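Local coordinates for heme oxygenase (Chlamydomonas reinhardtii, PDB 4RAJ), which probably catalyses the oxygen-dependent opening of the heme ring to biliverdin, with release of iron and carbon monoxide, at residues A[36-41]-A[220-225]; A[60-65]-A[120-125]. All coordinates share one frame; numbering follows the deposited sequence.

Contact 1 of 2, residues A[36-41]-A[220-225]; sequences NSLVNA and HNNAII
Leu38 and Ile225 meet between two helices that run in roughly the same direction here; the axes of segments 36-41 and 220-225 are inclined by 29° and come within 10.5 Å. Both side chains leave the backbone toward the other helix, and between these two residues the closest atoms are Leu38 CG and Ile225 CG2, at 4.1 Å. Leucine suits its place because it reaches two neighbours at once: its branch point CG faces Ile225 while one methyl, CD2, lies against the CB-CG-OD1 side of Asn222, 3.7 Å from the CB of that residue and just as near to its CG and OD1. The polar end of Asn222 is already employed, since OD1 is also hydrogen-bonded to Ser35 OG, three residues before Leu38 on helix 29-47. Asn222 therefore serves the interface twice, packing its side chain against Leu38 and tying its amide to the same helix.

Ile225 uses both of its branches. CG2 stands anti to the backbone N and faces Leu38, whereas CG1 takes the position beside the N (chi1 -68°) and carries CD1 to the CG2 methyl of Val39, 3.8 Å away. The two beta-branched side chains cross at about a right angle. No hydrogen bond joins the two segments directly. Ile225 also borders a bound PG6 molecule, probably from the crystallisation liquor, and Asn221 donates a hydrogen bond to it. This is apolar helix-helix packing in the all-helical heme oxygenase fold, here joining helices 29-47 and 204-227 beside a ligand-occupied pocket.

Contact 2 of 2, residues A[60-65]-A[120-125]; sequences FYYVFV and QALKDY
In Val63 the methyl CG1 stands anti to the backbone N (chi1 170°) and CG2 lies beside it, which spreads the two methyls toward different partners on the facing helix; Leu122 and Tyr125 likewise extend from their backbones with CG anti to N. CG1 of Val63 approaches the ring of Tyr125 obliquely and comes within 3.6 Å of CE2. CG2 is 3.8 Å from Leu122 CD1 and also borders CD2 of the tyrosine, so one small residue fills the space between a leucine and an aromatic ring. With alanine in place of Val63, both methyls would be lost, which would probably open a gap beside Leu122 CD1 and leave that side of the Tyr125 ring less supported.

Leu122 divides its own fork in a similar way. CD1 turns to Val63, and CD2 packs on Tyr62, 3.8 Å from CB and 3.9 Å from ring atom CD2. Tyr62 offers chiefly the base of its side chain, for its ring leads away from the interface, where one face is covered by Tyr61 and Lys118 makes a cation-pi contact.

Tyrosine fits position 125 because it joins an apolar flank to a polar tip: the CD2-CE2 side of the ring packs on Val63, and the ring stacks with His220, while the OH of this buried residue is hydrogen-bonded to both His143 and Gln147. Two partners should largely fix the ring's direction. The nearly parallel segments, inclined by only 11°, make a buried aliphatic-aromatic seam between helices 50-76 and 120-135 in the all-helical core of heme oxygenase.

The centres of contacts 1 and 2 lie about 14 Å apart in the single all-helical heme oxygenase domain. Helix 29-47, which opens contact 1, is followed directly by helix 50-76 of contact 2; helix 120-135 comes next among the four, and helix 204-227 returns late in the chain to complete contact 1. Contact 2 is thus enclosed in sequence by contact 1. Segment 220-225 also touches both segments of contact 2: O of Ala223 lies 3.6 Å from CB of Ala121, and Asn221 meets Phe60. Asn221, Ile225 and Phe60 all border the bound PG6, so segments 60-65 and 220-225 each give residues to one pocket, while contact 2 itself lies deeper in the core.

Contact 1 of 2, residues A[36-41]-A[220-225]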
loop_
_atom_site.group_PDB
_atom_site.type_symbol
_atom_site.label_atom_id
_atom_site.label_comp_id
_atom_site.label_asym_id
_atom_site.label_seq_id
_atom_site.Cartn_x
_atom_site.Cartn_y
_atom_site.Cartn_z
ATOM N N ASN A 36 -10.529 -8.333 2.969
ATOM C CA ASN A 36 -10.403 -8.923 4.296
ATOM C C ASN A 36 -10.454 -10.465 4.313
ATOM O O ASN A 36 -9.585 -11.141 4.871
ATOM C CB ASN A 36 -11.531 -8.280 5.096
ATOM C CG ASN A 36 -11.115 -6.989 5.769
ATOM O OD1 ASN A 36 -11.127 -5.920 5.132
ATOM N ND2 ASN A 36 -11.067 -7.033 7.106
ATOM N N SER A 37 -11.464 -11.033 3.666
ATOM C CA SER A 37 -11.571 -12.499 3.583
ATOM C C SER A 37 -10.416 -13.077 2.767
ATOM O O SER A 37 -9.799 -14.065 3.164
ATOM C CB SER A 37 -12.919 -12.937 2.961
ATOM O OG SER A 37 -14.003 -12.679 3.842
ATOM N N LEU A 38 -10.114 -12.430 1.647
ATOM C CA LEU A 38 -9.027 -12.843 0.758
ATOM C C LEU A 38 -7.707 -12.897 1.509
ATOM O O LEU A 38 -6.983 -13.894 1.453
ATOM C CB LEU A 38 -8.894 -11.863 -0.405
ATOM C CG LEU A 38 -8.668 -12.341 -1.829
ATOM C CD1 LEU A 38 -9.799 -13.272 -2.237
ATOM C CD2 LEU A 38 -8.606 -11.131 -2.754
ATOM N N VAL A 39 -7.390 -11.800 2.190
ATOM C CA VAL A 39 -6.138 -11.708 2.954
ATOM C C VAL A 39 -6.095 -12.699 4.120
ATOM O O VAL A 39 -5.141 -13.479 4.241
ATOM C CB VAL A 39 -5.923 -10.293 3.478
ATOM C CG1 VAL A 39 -4.694 -10.248 4.375
ATOM C CG2 VAL A 39 -5.788 -9.313 2.291
ATOM N N ASN A 40 -7.114 -12.685 4.974
ATOM C CA ASN A 40 -7.113 -13.630 6.087
ATOM C C ASN A 40 -7.071 -15.091 5.622
ATOM O O ASN A 40 -6.427 -15.923 6.252
ATOM C CB ASN A 40 -8.323 -13.413 7.004
ATOM C CG ASN A 40 -8.329 -12.037 7.651
ATOM O OD1 ASN A 40 -9.258 -11.263 7.488
ATOM N ND2 ASN A 40 -7.252 -11.713 8.344
ATOM N N ALA A 41 -7.748 -15.405 4.524
ATOM C CA ALA A 41 -7.748 -16.782 4.014
ATOM C C ALA A 41 -6.371 -17.230 3.549
ATOM O O ALA A 41 -6.122 -18.431 3.405
ATOM C CB ALA A 41 -8.729 -16.934 2.888
ATOM N N HIS A 220 -7.304 -3.727 -7.678
ATOM C CA HIS A 220 -5.960 -4.116 -8.085
ATOM C C HIS A 220 -5.329 -5.037 -7.044
ATOM O O HIS A 220 -4.707 -6.045 -7.386
ATOM C CB HIS A 220 -5.092 -2.879 -8.304
ATOM C CG HIS A 220 -5.352 -2.179 -9.604
ATOM N ND1 HIS A 220 -4.990 -2.718 -10.821
ATOM C CD2 HIS A 220 -5.927 -0.982 -9.876
ATOM C CE1 HIS A 220 -5.342 -1.887 -11.788
ATOM N NE2 HIS A 220 -5.907 -0.823 -11.241
ATOM N N ASN A 221 -5.453 -4.660 -5.768
ATOM C CA ASN A 221 -4.873 -5.446 -4.693
ATOM C C ASN A 221 -5.444 -6.846 -4.696
ATOM O O ASN A 221 -4.720 -7.822 -4.544
ATOM C CB ASN A 221 -5.118 -4.786 -3.329
ATOM C CG ASN A 221 -4.142 -3.668 -3.043
ATOM O OD1 ASN A 221 -3.416 -3.232 -3.930
ATOM N ND2 ASN A 221 -4.123 -3.194 -1.802
ATOM N N ASN A 222 -6.751 -6.951 -4.887
ATOM C CA ASN A 222 -7.378 -8.278 -4.858
ATOM C C ASN A 222 -6.882 -9.146 -6.012
ATOM O O ASN A 222 -6.623 -10.335 -5.842
ATOM C CB ASN A 222 -8.899 -8.142 -4.883
ATOM C CG ASN A 222 -9.447 -7.630 -3.567
ATOM O OD1 ASN A 222 -8.694 -7.424 -2.606
ATOM N ND2 ASN A 222 -10.755 -7.407 -3.513
ATOM N N ALA A 223 -6.713 -8.523 -7.174
ATOM C CA ALA A 223 -6.214 -9.205 -8.361
ATOM C C ALA A 223 -4.800 -9.718 -8.142
ATOM O O ALA A 223 -4.464 -10.835 -8.531
ATOM C CB ALA A 223 -6.257 -8.264 -9.559
ATOM N N ILE A 224 -3.975 -8.889 -7.518
ATOM C CA ILE A 224 -2.578 -9.233 -7.242
ATOM C C ILE A 224 -2.492 -10.382 -6.228
ATOM O O ILE A 224 -1.721 -11.335 -6.397
ATOM C CB ILE A 224 -1.823 -7.996 -6.753
ATOM C CG1 ILE A 224 -1.738 -6.974 -7.898
ATOM C CG2 ILE A 224 -0.432 -8.347 -6.250
ATOM C CD1 ILE A 224 -1.253 -5.589 -7.476
ATOM N N ILE A 225 -3.311 -10.297 -5.190
ATOM C CA ILE A 225 -3.394 -11.360 -4.193
ATOM C C ILE A 225 -3.836 -12.695 -4.805
ATOM O O ILE A 225 -3.255 -13.750 -4.529
ATOM C CB ILE A 225 -4.359 -10.963 -3.070
ATOM C CG1 ILE A 225 -3.757 -9.813 -2.260
ATOM C CG2 ILE A 225 -4.618 -12.136 -2.144
ATOM C CD1 ILE A 225 -4.759 -9.095 -1.402
#

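Contact 2 of 2, residues A[60-65]-A[120-125]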
loop_
_atom_site.group_PDB
_atom_site.type_symbol
_atom_site.label_atom_id
_atom_site.label_comp_id
_atom_site.label_asym_id
_atom_site.label_seq_id
_atom_site.Cartn_x
_atom_site.Cartn_y
_atom_site.Cartn_z
ATOM N N PHE A 60 3.846 -6.572 -3.027
ATOM C CA PHE A 60 3.494 -5.242 -2.592
ATOM C C PHE A 60 4.704 -4.336 -2.411
ATOM O O PHE A 60 4.569 -3.105 -2.390
ATOM C CB PHE A 60 2.626 -5.366 -1.344
ATOM C CG PHE A 60 1.264 -5.850 -1.691
ATOM C CD1 PHE A 60 0.284 -4.948 -2.070
ATOM C CD2 PHE A 60 1.002 -7.204 -1.802
ATOM C CE1 PHE A 60 -0.969 -5.392 -2.471
ATOM C CE2 PHE A 60 -0.253 -7.657 -2.210
ATOM C CZ PHE A 60 -1.233 -6.746 -2.543
ATOM N N TYR A 61 5.887 -4.931 -2.338
ATOM C CA TYR A 61 7.107 -4.151 -2.479
ATOM C C TYR A 61 7.022 -3.397 -3.808
ATOM O O TYR A 61 7.187 -2.169 -3.853
ATOM C CB TYR A 61 8.346 -5.057 -2.414
ATOM C CG TYR A 61 9.592 -4.423 -2.982
ATOM C CD1 TYR A 61 10.138 -3.276 -2.414
ATOM C CD2 TYR A 61 10.226 -4.974 -4.092
ATOM C CE1 TYR A 61 11.299 -2.689 -2.943
ATOM C CE2 TYR A 61 11.372 -4.393 -4.627
ATOM C CZ TYR A 61 11.904 -3.258 -4.048
ATOM O OH TYR A 61 13.043 -2.688 -4.596
ATOM N N TYR A 62 6.707 -4.120 -4.880
ATOM C CA TYR A 62 6.592 -3.488 -6.191
ATOM C C TYR A 62 5.434 -2.508 -6.279
ATOM O O TYR A 62 5.546 -1.487 -6.965
ATOM C CB TYR A 62 6.446 -4.543 -7.291
ATOM C CG TYR A 62 7.744 -5.310 -7.501
ATOM C CD1 TYR A 62 8.923 -4.640 -7.814
ATOM C CD2 TYR A 62 7.784 -6.696 -7.386
ATOM C CE1 TYR A 62 10.113 -5.338 -8.006
ATOM C CE2 TYR A 62 8.968 -7.404 -7.580
ATOM C CZ TYR A 62 10.124 -6.719 -7.893
ATOM O OH TYR A 62 11.295 -7.432 -8.078
ATOM N N VAL A 63 4.316 -2.816 -5.624
ATOM C CA VAL A 63 3.203 -1.858 -5.604
ATOM C C VAL A 63 3.670 -0.543 -4.986
ATOM O O VAL A 63 3.500 0.546 -5.562
ATOM C CB VAL A 63 1.984 -2.383 -4.820
ATOM C CG1 VAL A 63 0.953 -1.250 -4.609
ATOM C CG2 VAL A 63 1.350 -3.587 -5.551
ATOM N N PHE A 64 4.291 -0.623 -3.819
ATOM C CA PHE A 64 4.734 0.615 -3.192
ATOM C C PHE A 64 5.897 1.290 -3.928
ATOM O O PHE A 64 5.970 2.513 -3.934
ATOM C CB PHE A 64 5.085 0.373 -1.713
ATOM C CG PHE A 64 3.863 0.265 -0.851
ATOM C CD1 PHE A 64 3.164 1.403 -0.478
ATOM C CD2 PHE A 64 3.369 -0.968 -0.471
ATOM C CE1 PHE A 64 2.003 1.306 0.291
ATOM C CE2 PHE A 64 2.205 -1.073 0.297
ATOM C CZ PHE A 64 1.529 0.065 0.675
ATOM N N VAL A 65 6.797 0.530 -4.547
ATOM C CA VAL A 65 7.825 1.169 -5.379
ATOM C C VAL A 65 7.151 2.028 -6.458
ATOM O O VAL A 65 7.528 3.182 -6.678
ATOM C CB VAL A 65 8.756 0.134 -6.052
ATOM C CG1 VAL A 65 9.488 0.754 -7.229
ATOM C CG2 VAL A 65 9.750 -0.429 -5.034
ATOM N N GLN A 120 0.432 -10.556 -14.262
ATOM C CA GLN A 120 -0.135 -9.537 -15.136
ATOM C C GLN A 120 -0.870 -8.511 -14.270
ATOM O O GLN A 120 -0.837 -7.310 -14.550
ATOM C CB GLN A 120 -1.080 -10.147 -16.170
ATOM C CG GLN A 120 -1.490 -9.153 -17.239
ATOM C CD GLN A 120 -0.300 -8.599 -18.006
ATOM O OE1 GLN A 120 0.556 -9.351 -18.483
ATOM N NE2 GLN A 120 -0.227 -7.275 -18.111
ATOM N N ALA A 121 -1.510 -8.990 -13.203
ATOM C CA ALA A 121 -2.246 -8.106 -12.301
ATOM C C ALA A 121 -1.335 -7.029 -11.709
ATOM O O ALA A 121 -1.709 -5.856 -11.618
ATOM C CB ALA A 121 -2.905 -8.910 -11.190
ATOM N N LEU A 122 -0.137 -7.431 -11.304
ATOM C CA LEU A 122 0.821 -6.477 -10.742
ATOM C C LEU A 122 1.300 -5.503 -11.815
ATOM O O LEU A 122 1.376 -4.300 -11.587
ATOM C CB LEU A 122 2.010 -7.217 -10.129
ATOM C CG LEU A 122 3.179 -6.324 -9.663
ATOM C CD1 LEU A 122 2.714 -5.305 -8.630
ATOM C CD2 LEU A 122 4.311 -7.156 -9.087
ATOM N N LYS A 123 1.630 -6.027 -12.988
ATOM C CA LYS A 123 2.099 -5.172 -14.081
ATOM C C LYS A 123 1.037 -4.158 -14.492
ATOM O O LYS A 123 1.350 -2.995 -14.778
ATOM C CB LYS A 123 2.530 -6.030 -15.279
ATOM C CG LYS A 123 3.787 -6.852 -14.976
ATOM C CD LYS A 123 4.323 -7.621 -16.187
ATOM C CE LYS A 123 3.482 -8.831 -16.512
ATOM N NZ LYS A 123 4.086 -9.600 -17.640
ATOM N N ASP A 124 -0.220 -4.589 -14.501
ATOM C CA ASP A 124 -1.325 -3.696 -14.828
ATOM C C ASP A 124 -1.443 -2.549 -13.815
ATOM O O ASP A 124 -1.709 -1.413 -14.185
ATOM C CB ASP A 124 -2.650 -4.479 -14.901
ATOM C CG ASP A 124 -2.746 -5.379 -16.147
ATOM O OD1 ASP A 124 -1.961 -5.199 -17.099
ATOM O OD2 ASP A 124 -3.614 -6.273 -16.166
ATOM N N TYR A 125 -1.258 -2.846 -12.531
ATOM C CA TYR A 125 -1.351 -1.802 -11.512
ATOM C C TYR A 125 -0.154 -0.868 -11.626
ATOM O O TYR A 125 -0.305 0.355 -11.544
ATOM C CB TYR A 125 -1.432 -2.421 -10.104
ATOM C CG TYR A 125 -1.868 -1.462 -8.999
ATOM C CD1 TYR A 125 -2.483 -0.244 -9.285
ATOM C CD2 TYR A 125 -1.659 -1.790 -7.668
ATOM C CE1 TYR A 125 -2.876 0.630 -8.261
ATOM C CE2 TYR A 125 -2.043 -0.932 -6.645
ATOM C CZ TYR A 125 -2.651 0.272 -6.941
ATOM O OH TYR A 125 -3.021 1.097 -5.895
#